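Local coordinates for protein topoisomerase IV subunit A (Escherichia coli, PDB 1ZVT) that forms the DNA-cleaving subunit of topoisomerase IV, its C-terminal domain probably binding DNA and helping to set which DNA topologies the enzyme acts on, at residues P46-A58 against F112-I126. Residues are numbered along the deposited sequence; the frame is centred on the assembly and turned at random.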
# COMPACT_ATOMS: atom_id res chain seq x y z
N PRO A 46 -5.29 -15.95 -6.82
CA PRO A 46 -6.27 -14.88 -6.63
C PRO A 46 -5.67 -13.48 -6.84
O PRO A 46 -4.46 -13.29 -6.67
CB PRO A 46 -6.68 -15.05 -5.16
CG PRO A 46 -5.45 -15.59 -4.52
CD PRO A 46 -4.87 -16.54 -5.54
N VAL A 47 -6.52 -12.53 -7.23
CA VAL A 47 -6.19 -11.11 -7.13
C VAL A 47 -6.88 -10.52 -5.92
O VAL A 47 -8.02 -10.87 -5.62
CB VAL A 47 -6.51 -10.31 -8.44
CG1 VAL A 47 -7.96 -10.48 -8.91
CG2 VAL A 47 -6.11 -8.81 -8.27
N VAL A 48 -6.16 -9.69 -5.17
CA VAL A 48 -6.65 -9.15 -3.90
C VAL A 48 -6.82 -7.64 -4.02
O VAL A 48 -6.02 -6.98 -4.70
CB VAL A 48 -5.67 -9.51 -2.77
CG1 VAL A 48 -5.82 -8.58 -1.59
CG2 VAL A 48 -5.88 -10.97 -2.34
N PHE A 49 -7.87 -7.11 -3.38
CA PHE A 49 -8.18 -5.70 -3.31
C PHE A 49 -8.24 -5.31 -1.85
O PHE A 49 -8.75 -6.06 -1.00
CB PHE A 49 -9.52 -5.41 -4.00
CG PHE A 49 -9.52 -5.78 -5.45
CD1 PHE A 49 -9.93 -7.04 -5.86
CD2 PHE A 49 -9.02 -4.89 -6.40
CE1 PHE A 49 -9.88 -7.42 -7.22
CE2 PHE A 49 -8.96 -5.26 -7.76
CZ PHE A 49 -9.39 -6.53 -8.15
N VAL A 50 -7.73 -4.12 -1.54
CA VAL A 50 -7.89 -3.57 -0.20
C VAL A 50 -8.71 -2.27 -0.29
O VAL A 50 -8.39 -1.38 -1.10
CB VAL A 50 -6.52 -3.29 0.45
CG1 VAL A 50 -6.74 -2.74 1.85
CG2 VAL A 50 -5.69 -4.60 0.52
N ASP A 51 -9.77 -2.17 0.52
CA ASP A 51 -10.61 -0.95 0.50
C ASP A 51 -10.16 0.10 1.50
O ASP A 51 -9.25 -0.13 2.31
CB ASP A 51 -12.13 -1.27 0.58
CG ASP A 51 -12.62 -1.61 2.00
OD1 ASP A 51 -11.95 -1.30 3.00
OD2 ASP A 51 -13.72 -2.18 2.10
N SER A 52 -10.80 1.28 1.41
CA SER A 52 -10.42 2.44 2.22
C SER A 52 -10.67 2.27 3.72
O SER A 52 -10.21 3.11 4.51
CB SER A 52 -11.16 3.68 1.70
OG SER A 52 -12.53 3.42 1.66
N THR A 53 -11.40 1.23 4.10
CA THR A 53 -11.71 0.92 5.49
C THR A 53 -10.80 -0.16 6.09
O THR A 53 -10.92 -0.50 7.27
CB THR A 53 -13.19 0.52 5.70
OG1 THR A 53 -13.44 -0.79 5.18
CG2 THR A 53 -14.14 1.52 5.05
N GLY A 54 -9.88 -0.66 5.28
CA GLY A 54 -8.91 -1.66 5.73
C GLY A 54 -9.37 -3.10 5.56
O GLY A 54 -8.77 -4.03 6.13
N ARG A 55 -10.42 -3.30 4.77
CA ARG A 55 -10.88 -4.67 4.45
C ARG A 55 -10.17 -5.19 3.21
O ARG A 55 -9.86 -4.42 2.32
CB ARG A 55 -12.41 -4.69 4.25
CG ARG A 55 -13.20 -4.29 5.51
CD ARG A 55 -14.69 -4.61 5.37
NE ARG A 55 -14.97 -6.05 5.40
CZ ARG A 55 -15.18 -6.78 6.51
NH1 ARG A 55 -15.10 -6.22 7.72
NH2 ARG A 55 -15.47 -8.06 6.41
N SER A 56 -9.91 -6.50 3.16
CA SER A 56 -9.34 -7.13 1.95
C SER A 56 -10.29 -8.18 1.35
O SER A 56 -11.09 -8.78 2.06
CB SER A 56 -7.96 -7.76 2.22
OG SER A 56 -8.06 -8.85 3.12
N TYR A 57 -10.16 -8.38 0.04
CA TYR A 57 -11.08 -9.22 -0.71
C TYR A 57 -10.27 -9.94 -1.77
O TYR A 57 -9.38 -9.33 -2.36
CB TYR A 57 -12.11 -8.37 -1.45
CG TYR A 57 -12.87 -7.36 -0.64
CD1 TYR A 57 -12.30 -6.12 -0.33
CD2 TYR A 57 -14.18 -7.62 -0.24
CE1 TYR A 57 -13.03 -5.17 0.40
CE2 TYR A 57 -14.90 -6.67 0.49
CZ TYR A 57 -14.32 -5.46 0.79
OH TYR A 57 -15.00 -4.52 1.52
N ALA A 58 -10.59 -11.21 -2.03
CA ALA A 58 -9.96 -11.92 -3.13
C ALA A 58 -10.98 -12.29 -4.21
O ALA A 58 -12.12 -12.66 -3.90
CB ALA A 58 -9.28 -13.17 -2.63
N PHE A 112 0.66 -12.54 1.85
CA PHE A 112 -0.43 -12.34 0.88
C PHE A 112 -1.62 -13.23 1.22
O PHE A 112 -2.80 -12.82 1.10
CB PHE A 112 0.09 -12.64 -0.53
CG PHE A 112 -0.92 -12.42 -1.63
CD1 PHE A 112 -1.22 -11.14 -2.08
CD2 PHE A 112 -1.57 -13.50 -2.23
CE1 PHE A 112 -2.16 -10.93 -3.12
CE2 PHE A 112 -2.53 -13.30 -3.26
CZ PHE A 112 -2.82 -12.01 -3.70
N ASN A 113 -1.34 -14.46 1.66
CA ASN A 113 -2.40 -15.38 2.04
C ASN A 113 -3.36 -14.79 3.08
O ASN A 113 -4.56 -15.05 3.03
CB ASN A 113 -1.84 -16.71 2.54
CG ASN A 113 -2.91 -17.75 2.68
OD1 ASN A 113 -3.14 -18.28 3.77
ND2 ASN A 113 -3.61 -18.02 1.59
N ASP A 114 -2.83 -13.97 4.00
CA ASP A 114 -3.64 -13.34 5.03
C ASP A 114 -4.64 -12.36 4.48
O ASP A 114 -5.62 -12.06 5.15
CB ASP A 114 -2.75 -12.60 6.03
CG ASP A 114 -1.90 -13.55 6.85
OD1 ASP A 114 -2.44 -14.61 7.26
OD2 ASP A 114 -0.73 -13.24 7.09
N LEU A 115 -4.40 -11.88 3.27
CA LEU A 115 -5.35 -10.96 2.61
C LEU A 115 -6.44 -11.70 1.84
O LEU A 115 -7.44 -11.09 1.47
CB LEU A 115 -4.61 -10.03 1.65
CG LEU A 115 -3.94 -8.79 2.26
CD1 LEU A 115 -2.82 -9.19 3.16
CD2 LEU A 115 -3.40 -7.93 1.15
N VAL A 116 -6.26 -12.99 1.60
CA VAL A 116 -7.16 -13.70 0.69
C VAL A 116 -8.46 -14.05 1.39
O VAL A 116 -8.49 -14.92 2.27
CB VAL A 116 -6.48 -14.93 0.09
CG1 VAL A 116 -7.46 -15.79 -0.74
CG2 VAL A 116 -5.28 -14.51 -0.75
N ALA A 117 -9.52 -13.34 1.04
CA ALA A 117 -10.85 -13.57 1.62
C ALA A 117 -11.83 -13.66 0.47
O ALA A 117 -12.12 -12.66 -0.18
CB ALA A 117 -11.22 -12.45 2.54
N ARG A 118 -12.31 -14.88 0.20
CA ARG A 118 -13.08 -15.14 -1.01
C ARG A 118 -14.58 -14.83 -0.85
O ARG A 118 -15.32 -14.86 -1.84
CB ARG A 118 -12.82 -16.57 -1.51
CG ARG A 118 -11.33 -16.80 -1.81
CD ARG A 118 -10.97 -18.23 -2.11
NE ARG A 118 -9.54 -18.43 -2.40
CZ ARG A 118 -8.97 -18.19 -3.58
NH1 ARG A 118 -9.69 -17.73 -4.59
NH2 ARG A 118 -7.68 -18.39 -3.75
N ASN A 119 -15.02 -14.56 0.37
CA ASN A 119 -16.40 -14.19 0.65
C ASN A 119 -16.64 -12.76 0.21
O ASN A 119 -15.70 -11.95 0.16
CB ASN A 119 -16.72 -14.33 2.14
CG ASN A 119 -15.83 -13.47 3.01
OD1 ASN A 119 -14.60 -13.66 3.04
ND2 ASN A 119 -16.43 -12.53 3.71
N ARG A 120 -17.90 -12.44 -0.09
CA ARG A 120 -18.22 -11.19 -0.75
C ARG A 120 -17.88 -9.96 0.09
O ARG A 120 -17.47 -8.93 -0.46
CB ARG A 120 -19.69 -11.17 -1.18
CG ARG A 120 -20.00 -10.18 -2.29
CD ARG A 120 -21.47 -10.22 -2.71
NE ARG A 120 -21.68 -9.53 -3.98
CZ ARG A 120 -21.83 -8.21 -4.10
NH1 ARG A 120 -21.74 -7.41 -3.04
NH2 ARG A 120 -22.04 -7.68 -5.30
N ALA A 121 -18.04 -10.08 1.41
CA ALA A 121 -17.75 -8.97 2.31
C ALA A 121 -16.28 -8.89 2.67
O ALA A 121 -15.89 -7.99 3.40
CB ALA A 121 -18.61 -9.08 3.57
N GLY A 122 -15.47 -9.83 2.18
CA GLY A 122 -14.03 -9.88 2.50
C GLY A 122 -13.74 -10.02 3.99
O GLY A 122 -14.58 -10.55 4.76
N LYS A 123 -12.58 -9.52 4.39
CA LYS A 123 -12.05 -9.67 5.75
C LYS A 123 -11.63 -8.33 6.34
O LYS A 123 -11.06 -7.50 5.64
CB LYS A 123 -10.84 -10.63 5.71
CG LYS A 123 -9.82 -10.48 6.81
CD LYS A 123 -8.67 -11.46 6.64
CE LYS A 123 -7.62 -11.24 7.73
NZ LYS A 123 -6.50 -12.24 7.68
N ALA A 124 -11.90 -8.13 7.63
CA ALA A 124 -11.35 -6.97 8.34
C ALA A 124 -9.87 -7.24 8.54
O ALA A 124 -9.50 -8.13 9.32
CB ALA A 124 -12.07 -6.79 9.70
N LEU A 125 -9.02 -6.56 7.79
CA LEU A 125 -7.59 -6.91 7.81
C LEU A 125 -6.82 -5.96 8.71
O LEU A 125 -6.03 -6.41 9.55
CB LEU A 125 -7.00 -6.90 6.41
CG LEU A 125 -5.48 -6.91 6.25
CD1 LEU A 125 -4.89 -8.24 6.66
CD2 LEU A 125 -5.12 -6.57 4.78
N ILE A 126 -7.00 -4.67 8.50
CA ILE A 126 -6.36 -3.68 9.38
C ILE A 126 -7.40 -2.77 10.02
O ILE A 126 -8.30 -2.24 9.35
CB ILE A 126 -5.20 -2.91 8.69
CG1 ILE A 126 -4.57 -1.89 9.65
CG2 ILE A 126 -5.67 -2.26 7.39
CD1 ILE A 126 -3.16 -1.54 9.26
O HOH W 1 -10.96 -3.34 8.83
O HOH W 2 -17.51 -5.59 3.66
O HOH W 3 -14.24 -11.33 -2.30
O HOH W 4 -13.89 -14.69 -4.42
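One face of the R55 guanidinium lies against the 123-124 backbone, with K123 C 3.8 Å above its plane, while A121 O lies in the guanidinium plane, where NE and NH2 both donate to it. R55 NE reaches A121 O at 2.9 Å, nearly in line with C=O, and NH2 arrives from above the carbonyl plane. A bend at chi3 (70°) folds the guanidinium back over the neighbouring strand. The Y57 ring has R120 O near its plane at the edge, and its CE2 comes within 3.3 Å of A121 O; its hydroxyl donates to D51 OD2. At the other end, P46 O meets the edge of the F112 ring, whose CZ touches V48 CG2 at 3.5 Å. V48 turns its two methyls to different partners, CG1 packing on L115 CD2.

Between these groups, S56 and K123 form an antiparallel hydrogen-bonded pair, which joins 123-124 to 55-59 as an outermost strand of a four-stranded beta-pinwheel blade. Beyond it, G54 O accepts from both L125 N and I126 N, the latter at 3.0 Å on a lone pair. S56 OG donates to L115 O (2.9 Å), and A58 N to A117 O (2.8 Å). The side chains of L115 and L125 also touch strands 97-101 and 106-111, so the segment 112-126 links this blade to the next. An alanine at R55, lacking the guanidinium that holds A121 O, would probably leave the N119-G122 turn less firmly tied to the strand. Backbone carbonyls thus accept every hydrogen bond across the two segments, from main-chain N-H groups, the R55 guanidinium and S56 OG, which is consistent with a strand handed from one blade to the next, as in the beta-pinwheel.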